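Local coordinates for protein group II chitinase (Ostrinia furnacalis, PDB 6JAV) that probably hydrolyses internal glycosidic links of chitin as an endochitinase, this chain being a catalytic domain of glycoside hydrolase family 18 cut from a much longer protein, at residues T230-M235 with K336-G341; I244-P249 with K329-F334; V185-L190 with G238-K243; P213-P218 with N226-I231. One frame throughout, in Å; residues are numbered along the deposited sequence.

Contact 1: residues T230-M235 with K336-G341; sequences TIHYWM and KSLNLG. With NAG (2-acetamido-2-deoxy-beta-D-glucopyranose), chain C.
His232, whose ND1 is hydrogen-bonded to the backbone O of Asn228 one turn earlier in helix 227-236, meets Leu338 with the NE2–CE1 side of its imidazole. NE2 lies 3.8 Å from Leu338 CD2, CE1 approaches Leu338 CD1, and the two side chains cross at about a right angle. Over one face of the same ring sits the N-linked sugar, with NAG C6 over it, NAG C5 displaced toward the rim and NAG O5 3.6 Å from His232 ND1.

The rest of the contact is apolar. Ile231 lays its CG2 methyl against both leucines, 3.9 Å from Leu338 CD1 and 3.9 Å from Leu340 CD1. That methyl is placed by a chi1 of -64°, which sets CG2 anti to the backbone N. Met235 lies one turn further on and bends at chi3, bringing CE to 4.2 Å from Leu338 CD1 and SD to 4.3 Å from Leu340 CD2. Opposite, helix 325-337 ends in a Schellman motif. Asn339 takes a positive phi of 57° and its N bonds to Lys336 O, and the turned chain offers Leu338 and Leu340 to the same partner helix.

Helix 227-236 is packed here against the turn that leads from helix 325-337 into strand 342-346, two neighbouring parts of the TIM barrel's outer layer. ND1 donates to Asn228 O, so in a neutral ring NE2, beside the Leu338 methyl groups, would probably be the nitrogen without a proton, while the main-chain bond limits rotation of the imidazole under the glycan.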
# COMPACT_ATOMS: atom_id res chain seq x y z
N THR A 230 4.85 -1.19 -14.48
CA THR A 230 5.59 -1.16 -13.22
C THR A 230 6.10 -2.54 -12.83
O THR A 230 7.25 -2.70 -12.41
CB THR A 230 4.66 -0.63 -12.14
OG1 THR A 230 4.38 0.75 -12.38
CG2 THR A 230 5.31 -0.79 -10.76
N ILE A 231 5.23 -3.55 -12.88
CA ILE A 231 5.63 -4.88 -12.44
C ILE A 231 6.69 -5.45 -13.36
O ILE A 231 7.70 -6.01 -12.91
CB ILE A 231 4.38 -5.79 -12.32
CG1 ILE A 231 3.42 -5.28 -11.22
CG2 ILE A 231 4.80 -7.25 -12.11
CD1 ILE A 231 4.02 -5.29 -9.83
N HIS A 232 6.51 -5.26 -14.68
CA HIS A 232 7.54 -5.75 -15.58
C HIS A 232 8.85 -4.99 -15.41
O HIS A 232 9.92 -5.57 -15.58
CB HIS A 232 7.04 -5.64 -17.02
CG HIS A 232 6.16 -6.78 -17.43
ND1 HIS A 232 4.78 -6.69 -17.47
CD2 HIS A 232 6.46 -8.03 -17.84
CE1 HIS A 232 4.28 -7.84 -17.88
NE2 HIS A 232 5.28 -8.67 -18.12
N TYR A 233 8.78 -3.71 -15.03
CA TYR A 233 9.99 -2.93 -14.84
C TYR A 233 10.76 -3.38 -13.61
O TYR A 233 11.99 -3.53 -13.67
CB TYR A 233 9.63 -1.45 -14.75
CG TYR A 233 10.82 -0.54 -14.95
CD1 TYR A 233 11.51 -0.55 -16.14
CD2 TYR A 233 11.24 0.30 -13.95
CE1 TYR A 233 12.61 0.27 -16.33
CE2 TYR A 233 12.35 1.14 -14.14
CZ TYR A 233 13.02 1.11 -15.33
OH TYR A 233 14.11 1.94 -15.52
N TRP A 234 10.07 -3.65 -12.49
CA TRP A 234 10.77 -4.24 -11.35
C TRP A 234 11.47 -5.54 -11.74
O TRP A 234 12.61 -5.79 -11.31
CB TRP A 234 9.80 -4.44 -10.15
CG TRP A 234 9.68 -3.19 -9.34
CD1 TRP A 234 8.74 -2.21 -9.46
CD2 TRP A 234 10.54 -2.80 -8.26
NE1 TRP A 234 8.98 -1.20 -8.53
CE2 TRP A 234 10.09 -1.54 -7.80
CE3 TRP A 234 11.68 -3.38 -7.68
CZ2 TRP A 234 10.74 -0.84 -6.77
CZ3 TRP A 234 12.32 -2.70 -6.64
CH2 TRP A 234 11.84 -1.43 -6.19
N MET A 235 10.83 -6.37 -12.56
CA MET A 235 11.47 -7.61 -13.00
C MET A 235 12.65 -7.34 -13.93
O MET A 235 13.71 -7.96 -13.79
CB MET A 235 10.44 -8.55 -13.62
CG MET A 235 9.45 -9.05 -12.55
SD MET A 235 8.47 -10.48 -13.05
CE MET A 235 7.48 -9.68 -14.27
N LYS A 336 -1.38 -14.13 -11.08
CA LYS A 336 -1.17 -15.55 -11.30
C LYS A 336 -0.47 -15.81 -12.63
O LYS A 336 0.44 -16.64 -12.70
CB LYS A 336 -2.53 -16.26 -11.27
CG LYS A 336 -3.21 -16.24 -9.90
CD LYS A 336 -4.44 -17.17 -9.87
CE LYS A 336 -5.53 -16.66 -10.78
NZ LYS A 336 -6.82 -17.43 -10.74
N SER A 337 -0.85 -15.07 -13.67
CA SER A 337 -0.27 -15.26 -15.00
C SER A 337 1.24 -15.03 -15.00
O SER A 337 1.97 -15.69 -15.77
CB SER A 337 -0.95 -14.35 -16.02
OG SER A 337 -0.54 -12.98 -15.90
N LEU A 338 1.73 -14.08 -14.20
CA LEU A 338 3.15 -13.76 -14.11
C LEU A 338 3.85 -14.54 -13.00
O LEU A 338 5.05 -14.31 -12.78
CB LEU A 338 3.34 -12.26 -13.87
CG LEU A 338 2.99 -11.31 -15.03
CD1 LEU A 338 3.31 -9.88 -14.64
CD2 LEU A 338 3.73 -11.67 -16.31
N ASN A 339 3.14 -15.42 -12.30
CA ASN A 339 3.70 -16.20 -11.20
C ASN A 339 4.31 -15.33 -10.11
O ASN A 339 5.32 -15.71 -9.50
CB ASN A 339 4.71 -17.25 -11.70
CG ASN A 339 4.03 -18.32 -12.50
OD1 ASN A 339 3.26 -19.09 -11.96
ND2 ASN A 339 4.30 -18.35 -13.81
N LEU A 340 3.70 -14.17 -9.87
CA LEU A 340 4.18 -13.28 -8.82
C LEU A 340 4.01 -13.93 -7.46
O LEU A 340 3.28 -14.91 -7.29
CB LEU A 340 3.47 -11.92 -8.84
CG LEU A 340 3.46 -11.15 -10.15
CD1 LEU A 340 2.73 -9.82 -9.98
CD2 LEU A 340 4.89 -10.91 -10.66
N GLY A 341 4.69 -13.34 -6.46
CA GLY A 341 4.61 -13.85 -5.11
C GLY A 341 3.22 -13.76 -4.52
O GLY A 341 2.86 -14.57 -3.66
C1 NAG C . 2.52 -5.14 -20.45
C2 NAG C . 2.01 -4.89 -21.86
C3 NAG C . 2.96 -5.51 -22.89
C4 NAG C . 4.39 -5.04 -22.65
C5 NAG C . 4.80 -5.30 -21.20
C6 NAG C . 6.18 -4.77 -20.86
C7 NAG C . -0.37 -4.69 -22.46
C8 NAG C . -0.06 -3.29 -22.88
N2 NAG C . 0.66 -5.42 -22.01
O3 NAG C . 2.56 -5.09 -24.19
O4 NAG C . 5.31 -5.70 -23.52
O5 NAG C . 3.86 -4.65 -20.33
O6 NAG C . 6.22 -3.35 -20.69
O7 NAG C . -1.50 -5.15 -22.56

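Contact 2: residues I244-P249 with K329-F334; sequences IVMGMP and KKKVNF
Met246 SD stands 3.7 Å from Phe334 CD2, at the edge of the ring and near its plane, a Met-aromatic contact with the sulfur 4.8 Å from the ring centroid. A bend at chi3 (90°) turns the methyl back to the helix backbone, where Met246 CE lies 3.6 Å from Lys331 O and close to Lys331 CB. Two residues along the strand, Met248 lies side by side with Lys331 but runs in the opposite sense, with CG of the methionine next to CD of the lysine, and sets SD 4.1 Å from Val332 CG2.

The extended Lys331 chain carries NZ toward Gly247 and Pro249, where it is 2.9 Å from water 1. This water donates in turn to Gly247 O at 2.7 Å. The ammonium also forms a salt bridge with Asp323 and a hydrogen bond with Ala212 O. Ile368 of helix 363-373 packs on both Met248 and Val332, while Ile231 backs Met246.

Segments 244-249 and 329-334 run nearly antiparallel (172°), as in the strand-helix layers of a TIM barrel. The buried ammonium is met by a carboxylate, a carbonyl and a water, which would probably favour its charged form, while its methylenes belong to the apolar layer.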
# COMPACT_ATOMS: atom_id res chain seq x y z
N ILE A 244 7.85 -10.45 -5.70
CA ILE A 244 6.93 -9.34 -5.90
C ILE A 244 5.55 -9.68 -5.36
O ILE A 244 4.96 -10.72 -5.69
CB ILE A 244 6.84 -8.97 -7.39
CG1 ILE A 244 8.20 -8.46 -7.87
CG2 ILE A 244 5.74 -7.91 -7.63
CD1 ILE A 244 8.25 -8.32 -9.35
N VAL A 245 5.00 -8.78 -4.55
CA VAL A 245 3.56 -8.80 -4.28
C VAL A 245 2.99 -7.49 -4.81
O VAL A 245 3.54 -6.40 -4.57
CB VAL A 245 3.21 -9.04 -2.78
CG1 VAL A 245 3.78 -10.39 -2.34
CG2 VAL A 245 3.72 -7.96 -1.88
N MET A 246 1.89 -7.60 -5.57
CA MET A 246 1.31 -6.46 -6.26
C MET A 246 0.25 -5.78 -5.40
O MET A 246 -0.75 -6.40 -5.03
CB MET A 246 0.68 -6.90 -7.58
CG MET A 246 0.15 -5.70 -8.35
SD MET A 246 -0.30 -6.22 -10.02
CE MET A 246 -1.96 -6.66 -9.69
N GLY A 247 0.44 -4.48 -5.17
CA GLY A 247 -0.53 -3.73 -4.37
C GLY A 247 -1.83 -3.47 -5.10
O GLY A 247 -1.87 -3.18 -6.30
N MET A 248 -2.92 -3.50 -4.33
CA MET A 248 -4.25 -3.18 -4.83
C MET A 248 -4.93 -2.24 -3.83
O MET A 248 -4.90 -2.49 -2.60
CB MET A 248 -5.04 -4.47 -5.06
CG MET A 248 -4.55 -5.32 -6.34
SD MET A 248 -5.24 -6.96 -6.23
CE MET A 248 -4.12 -7.69 -5.06
N PRO A 249 -5.52 -1.15 -4.31
CA PRO A 249 -6.14 -0.15 -3.41
C PRO A 249 -7.56 -0.53 -3.02
O PRO A 249 -8.39 -0.89 -3.86
CB PRO A 249 -6.14 1.13 -4.25
CG PRO A 249 -6.32 0.62 -5.67
CD PRO A 249 -5.58 -0.74 -5.73
N LYS A 329 -10.55 -9.06 -9.83
CA LYS A 329 -10.36 -10.39 -10.38
C LYS A 329 -9.40 -10.37 -11.56
O LYS A 329 -8.55 -11.27 -11.70
CB LYS A 329 -11.71 -11.01 -10.79
CG LYS A 329 -12.60 -11.34 -9.61
CD LYS A 329 -14.05 -11.35 -10.05
CE LYS A 329 -14.93 -12.24 -9.18
NZ LYS A 329 -16.18 -12.62 -9.91
N LYS A 330 -9.50 -9.35 -12.42
CA LYS A 330 -8.57 -9.23 -13.54
C LYS A 330 -7.13 -9.05 -13.03
O LYS A 330 -6.19 -9.69 -13.53
CB LYS A 330 -8.99 -8.06 -14.42
CG LYS A 330 -8.14 -7.82 -15.64
CD LYS A 330 -8.66 -8.59 -16.83
CE LYS A 330 -7.84 -8.31 -18.08
NZ LYS A 330 -8.08 -6.96 -18.65
N LYS A 331 -6.95 -8.18 -12.04
CA LYS A 331 -5.63 -7.96 -11.48
C LYS A 331 -5.06 -9.22 -10.84
O LYS A 331 -3.85 -9.49 -10.98
CB LYS A 331 -5.66 -6.80 -10.48
CG LYS A 331 -5.82 -5.46 -11.12
CD LYS A 331 -5.82 -4.34 -10.10
CE LYS A 331 -5.82 -2.98 -10.78
NZ LYS A 331 -5.66 -1.86 -9.81
N VAL A 332 -5.88 -10.00 -10.14
CA VAL A 332 -5.38 -11.24 -9.53
C VAL A 332 -5.05 -12.28 -10.60
O VAL A 332 -4.08 -13.04 -10.47
CB VAL A 332 -6.32 -11.76 -8.43
CG1 VAL A 332 -5.80 -13.06 -7.85
CG2 VAL A 332 -6.45 -10.70 -7.31
N ASN A 333 -5.84 -12.36 -11.68
CA ASN A 333 -5.44 -13.24 -12.78
C ASN A 333 -4.11 -12.81 -13.38
O ASN A 333 -3.30 -13.66 -13.77
CB ASN A 333 -6.54 -13.28 -13.83
CG ASN A 333 -7.64 -14.27 -13.47
OD1 ASN A 333 -8.80 -13.89 -13.28
ND2 ASN A 333 -7.28 -15.54 -13.36
N PHE A 334 -3.85 -11.50 -13.41
CA PHE A 334 -2.55 -10.98 -13.87
C PHE A 334 -1.43 -11.44 -12.94
O PHE A 334 -0.38 -11.92 -13.39
CB PHE A 334 -2.65 -9.46 -13.94
CG PHE A 334 -1.36 -8.74 -14.20
CD1 PHE A 334 -0.92 -8.55 -15.51
CD2 PHE A 334 -0.61 -8.20 -13.16
CE1 PHE A 334 0.26 -7.84 -15.77
CE2 PHE A 334 0.58 -7.51 -13.42
CZ PHE A 334 1.01 -7.33 -14.74
O HOH W 1 -3.15 -2.19 -8.50

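Contact 3: residues V185-L190 with G238-K243; sequences VLARLL and GTPASK
Two peptide carbonyls are the flat groups of this contact, those of Ala187 and Leu190, and Lys243 NZ comes to each of them tilted 19° from the carbonyl plane. The bonds are short, 2.7 Å from Lys243 NZ to Ala187 O and 2.8 Å to Leu190 O, so one ammonium ties together the last turn of helix 183-189 and the residue that follows it. A lysine from the loop between helix 227-236 and strand 244-257 thus binds carbonyls at the C-terminal end of helix 183-189, in the outer layer of a TIM barrel.

That end of the helix would probably favour the positive charge. Lys243 reaches the spot by folding twice, with chi2 at -71° and chi4 at 88°; its CD and CE brush past Leu190 O on the way.

Beside this polar grip the methyl of Ala187 faces the start of the loop. Gly238, which closes helix 227-236 in a Schellman motif at a positive phi, turns its O to 3.6 Å from Ala187 CB. Thr239 brings its CA to the same methyl, its OG1 being bonded to Trp234 O. The Leu190 side chain leads away from the loop and packs on Val152 and on Leu166 of strand 165-170. The apolar touch ends on the proline ring of Pro240, whose CD rests 3.7 Å from Ala187 CB.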
# COMPACT_ATOMS: atom_id res chain seq x y z
N VAL A 185 20.19 -5.56 -5.13
CA VAL A 185 20.47 -5.77 -3.72
C VAL A 185 19.18 -6.02 -2.96
O VAL A 185 19.06 -6.97 -2.16
CB VAL A 185 21.22 -4.56 -3.14
CG1 VAL A 185 21.26 -4.67 -1.61
CG2 VAL A 185 22.62 -4.50 -3.73
N LEU A 186 18.18 -5.17 -3.21
CA LEU A 186 16.90 -5.33 -2.54
C LEU A 186 16.27 -6.66 -2.89
O LEU A 186 15.74 -7.36 -2.02
CB LEU A 186 15.95 -4.20 -2.93
CG LEU A 186 16.44 -2.78 -2.66
CD1 LEU A 186 15.29 -1.83 -2.89
CD2 LEU A 186 16.97 -2.65 -1.26
N ALA A 187 16.32 -7.04 -4.17
CA ALA A 187 15.68 -8.28 -4.60
C ALA A 187 16.33 -9.50 -3.99
O ALA A 187 15.66 -10.51 -3.73
CB ALA A 187 15.78 -8.39 -6.11
N ARG A 188 17.64 -9.45 -3.78
CA ARG A 188 18.34 -10.59 -3.20
C ARG A 188 18.06 -10.73 -1.71
O ARG A 188 17.93 -11.86 -1.20
CB ARG A 188 19.84 -10.44 -3.47
CG ARG A 188 20.66 -11.52 -2.82
CD ARG A 188 22.10 -11.52 -3.36
NE ARG A 188 22.68 -10.19 -3.41
CZ ARG A 188 23.23 -9.57 -2.38
NH1 ARG A 188 23.28 -10.17 -1.20
NH2 ARG A 188 23.74 -8.36 -2.53
N LEU A 189 17.96 -9.61 -0.97
CA LEU A 189 17.92 -9.66 0.49
C LEU A 189 16.51 -9.63 1.07
O LEU A 189 16.29 -10.22 2.14
CB LEU A 189 18.71 -8.48 1.07
CG LEU A 189 20.22 -8.59 0.77
CD1 LEU A 189 20.94 -7.35 1.21
CD2 LEU A 189 20.79 -9.84 1.47
N LEU A 190 15.57 -8.98 0.42
CA LEU A 190 14.22 -8.86 0.99
C LEU A 190 13.41 -10.14 0.78
O LEU A 190 13.51 -10.81 -0.25
CB LEU A 190 13.49 -7.68 0.34
CG LEU A 190 14.11 -6.29 0.59
CD1 LEU A 190 13.36 -5.23 -0.23
CD2 LEU A 190 14.09 -5.97 2.06
N GLY A 238 15.81 -6.57 -12.19
CA GLY A 238 16.46 -7.66 -11.48
C GLY A 238 15.64 -8.33 -10.39
O GLY A 238 16.18 -9.14 -9.62
N THR A 239 14.30 -8.05 -10.31
CA THR A 239 13.55 -8.67 -9.22
C THR A 239 12.94 -9.99 -9.68
O THR A 239 12.21 -10.00 -10.68
CB THR A 239 12.42 -7.74 -8.78
OG1 THR A 239 12.96 -6.45 -8.50
CG2 THR A 239 11.74 -8.26 -7.52
N PRO A 240 13.15 -11.09 -8.95
CA PRO A 240 12.42 -12.34 -9.25
C PRO A 240 10.92 -12.17 -9.05
O PRO A 240 10.47 -11.47 -8.14
CB PRO A 240 12.99 -13.35 -8.25
CG PRO A 240 14.33 -12.76 -7.77
CD PRO A 240 14.13 -11.25 -7.85
N ALA A 241 10.14 -12.83 -9.91
CA ALA A 241 8.68 -12.78 -9.76
C ALA A 241 8.25 -13.20 -8.36
O ALA A 241 7.31 -12.61 -7.79
CB ALA A 241 8.01 -13.67 -10.81
N SER A 242 8.89 -14.22 -7.79
CA SER A 242 8.47 -14.74 -6.50
C SER A 242 8.62 -13.71 -5.38
O SER A 242 7.96 -13.87 -4.34
CB SER A 242 9.26 -15.98 -6.14
OG SER A 242 10.57 -15.64 -5.73
N LYS A 243 9.44 -12.69 -5.57
CA LYS A 243 9.64 -11.67 -4.54
C LYS A 243 8.62 -10.55 -4.62
O LYS A 243 8.52 -9.76 -3.68
CB LYS A 243 11.06 -11.07 -4.65
CG LYS A 243 12.21 -12.04 -4.39
CD LYS A 243 12.26 -12.40 -2.93
CE LYS A 243 13.45 -13.28 -2.55
NZ LYS A 243 14.66 -12.51 -2.20

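Contact 4: residues P213-P218 with N226-I231; sequences PLYYHP and NANYTI. With NAG (2-acetamido-2-deoxy-beta-D-glucopyranose), chain C.
Pro213 and Leu214 meet the first turn of helix 227-236 through two main-chain bonds, Ala227 N to Pro213 O at 2.9 Å and Asn228 N to Leu214 O at 2.8 Å, the second lying in the carbonyl plane. Asn226 is the N-cap: a chi1 of 57° places its amide between backbone N and carbonyl carbon, and OD1 accepts from Tyr229 N at 2.9 Å, with the donor above the amide plane.

Tyr215 carries the loop's side-chain contact with Asn228. Its CD1 approaches Asn228 CB at 3.5 Å, ring and amide planes 64° apart, with Asn228 ND2 at the ring edge, and the same CD1 is 3.5 Å from NAG O7. Asn228 ND2 is covalently linked to NAG C1, in the Asn-Tyr-Thr sequon formed with Tyr229 and Thr230. Phe334 of helix 325-337 packs on both Tyr215 and Asn228.

Water 2 accepts from Tyr216 N at 3.0 Å and from Asn228 ND2 at 3.1 Å, and donates weakly to Asn226 OD1. Early helix N-H groups are thus met by loop carbonyls and a capping amide, and the remaining N-H of the glycosylated nitrogen is taken up by the water, so the linkage nitrogen is joined both to the sugar and, through that water, to the loop.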
# COMPACT_ATOMS: atom_id res chain seq x y z
N PRO A 213 -4.52 2.12 -12.70
CA PRO A 213 -4.71 1.40 -13.97
C PRO A 213 -3.83 0.15 -14.04
O PRO A 213 -2.69 0.15 -13.55
CB PRO A 213 -4.25 2.40 -15.03
CG PRO A 213 -3.79 3.60 -14.35
CD PRO A 213 -3.79 3.38 -12.85
N LEU A 214 -4.39 -0.90 -14.65
CA LEU A 214 -3.65 -2.14 -14.88
C LEU A 214 -2.84 -2.07 -16.18
O LEU A 214 -1.65 -2.41 -16.19
CB LEU A 214 -4.61 -3.32 -14.93
CG LEU A 214 -3.98 -4.66 -15.28
CD1 LEU A 214 -2.84 -5.05 -14.33
CD2 LEU A 214 -5.06 -5.72 -15.31
N TYR A 215 -3.45 -1.59 -17.26
CA TYR A 215 -2.82 -1.54 -18.57
C TYR A 215 -2.86 -0.13 -19.13
O TYR A 215 -3.72 0.69 -18.77
CB TYR A 215 -3.53 -2.48 -19.57
CG TYR A 215 -3.37 -3.95 -19.26
CD1 TYR A 215 -2.11 -4.53 -19.19
CD2 TYR A 215 -4.47 -4.77 -19.02
CE1 TYR A 215 -1.95 -5.86 -18.91
CE2 TYR A 215 -4.31 -6.12 -18.73
CZ TYR A 215 -3.04 -6.66 -18.69
OH TYR A 215 -2.83 -7.99 -18.42
N TYR A 216 -1.94 0.13 -20.07
CA TYR A 216 -1.90 1.38 -20.81
C TYR A 216 -3.24 1.68 -21.45
O TYR A 216 -3.90 0.79 -22.00
CB TYR A 216 -0.84 1.24 -21.91
CG TYR A 216 -0.71 2.46 -22.80
CD1 TYR A 216 -0.13 3.62 -22.33
CD2 TYR A 216 -1.16 2.44 -24.12
CE1 TYR A 216 0.01 4.75 -23.14
CE2 TYR A 216 -1.03 3.55 -24.93
CZ TYR A 216 -0.44 4.70 -24.43
OH TYR A 216 -0.31 5.82 -25.22
N HIS A 217 -3.63 2.95 -21.40
CA HIS A 217 -4.81 3.50 -22.03
C HIS A 217 -4.37 4.53 -23.08
O HIS A 217 -3.44 5.30 -22.82
CB HIS A 217 -5.72 4.17 -20.98
CG HIS A 217 -7.01 4.68 -21.53
ND1 HIS A 217 -7.09 5.88 -22.20
CD2 HIS A 217 -8.25 4.14 -21.55
CE1 HIS A 217 -8.34 6.07 -22.59
NE2 HIS A 217 -9.06 5.03 -22.21
N PRO A 218 -4.97 4.54 -24.27
CA PRO A 218 -4.45 5.38 -25.37
C PRO A 218 -4.35 6.87 -25.07
O PRO A 218 -3.57 7.56 -25.74
CB PRO A 218 -5.44 5.11 -26.51
CG PRO A 218 -6.04 3.80 -26.21
CD PRO A 218 -6.11 3.70 -24.70
N ASN A 226 1.13 2.60 -15.24
CA ASN A 226 0.17 1.51 -15.11
C ASN A 226 0.87 0.31 -14.47
O ASN A 226 2.10 0.19 -14.54
CB ASN A 226 -0.46 1.15 -16.46
CG ASN A 226 0.59 0.77 -17.50
OD1 ASN A 226 1.02 -0.38 -17.57
ND2 ASN A 226 1.00 1.74 -18.31
N ALA A 227 0.07 -0.56 -13.84
CA ALA A 227 0.64 -1.65 -13.05
C ALA A 227 1.42 -2.63 -13.92
O ALA A 227 2.45 -3.17 -13.50
CB ALA A 227 -0.46 -2.38 -12.29
N ASN A 228 0.95 -2.87 -15.15
CA ASN A 228 1.64 -3.80 -16.03
C ASN A 228 3.07 -3.33 -16.33
O ASN A 228 4.03 -4.11 -16.24
CB ASN A 228 0.84 -3.96 -17.33
CG ASN A 228 1.53 -4.87 -18.29
OD1 ASN A 228 1.83 -6.00 -17.96
ND2 ASN A 228 1.78 -4.37 -19.48
N TYR A 229 3.23 -2.05 -16.66
CA TYR A 229 4.58 -1.53 -16.88
C TYR A 229 5.41 -1.64 -15.60
O TYR A 229 6.56 -2.10 -15.63
CB TYR A 229 4.53 -0.07 -17.35
CG TYR A 229 5.92 0.46 -17.61
CD1 TYR A 229 6.72 0.96 -16.59
CD2 TYR A 229 6.45 0.40 -18.89
CE1 TYR A 229 8.02 1.39 -16.84
CE2 TYR A 229 7.74 0.82 -19.14
CZ TYR A 229 8.51 1.33 -18.11
OH TYR A 229 9.80 1.76 -18.36
N THR A 230 4.85 -1.19 -14.48
CA THR A 230 5.59 -1.16 -13.22
C THR A 230 6.10 -2.54 -12.83
O THR A 230 7.25 -2.70 -12.41
CB THR A 230 4.66 -0.63 -12.14
OG1 THR A 230 4.38 0.75 -12.38
CG2 THR A 230 5.31 -0.79 -10.76
N ILE A 231 5.23 -3.55 -12.88
CA ILE A 231 5.63 -4.88 -12.44
C ILE A 231 6.69 -5.45 -13.36
O ILE A 231 7.70 -6.01 -12.91
CB ILE A 231 4.38 -5.79 -12.32
CG1 ILE A 231 3.42 -5.28 -11.22
CG2 ILE A 231 4.80 -7.25 -12.11
CD1 ILE A 231 4.02 -5.29 -9.83
C1 NAG C . 2.52 -5.14 -20.45
C2 NAG C . 2.01 -4.89 -21.86
C3 NAG C . 2.96 -5.51 -22.89
C4 NAG C . 4.39 -5.04 -22.65
C5 NAG C . 4.80 -5.30 -21.20
C6 NAG C . 6.18 -4.77 -20.86
C7 NAG C . -0.37 -4.69 -22.46
C8 NAG C . -0.06 -3.29 -22.88
N2 NAG C . 0.66 -5.42 -22.01
O3 NAG C . 2.56 -5.09 -24.19
O4 NAG C . 5.31 -5.70 -23.52
O5 NAG C . 3.86 -4.65 -20.33
O6 NAG C . 6.22 -3.35 -20.69
O7 NAG C . -1.50 -5.15 -22.56
O HOH W 2 0.16 -1.94 -20.44

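Contacts 1 and 4 share Thr230 and Ile231 of helix 227-236 and both touch the N-linked sugar; their centres are 12 Å apart. Contact 2 lies against both: its centre is 9 Å from that of contact 1, joined by Met235 CG and Ile244 CD1 at 3.5 Å, while Phe334 CE1 reaches Asn228 OD1 of contact 4 at 3.3 Å. Contact 3 takes up the loop that follows this helix, with a probable hydrogen bond from Thr239 N to Trp234 O at 3.0 Å. The bound inhibitor is further off, about 10 Å from the side chain of Pro249 in contact 2 and about 12 Å from that of Pro213 in contact 4.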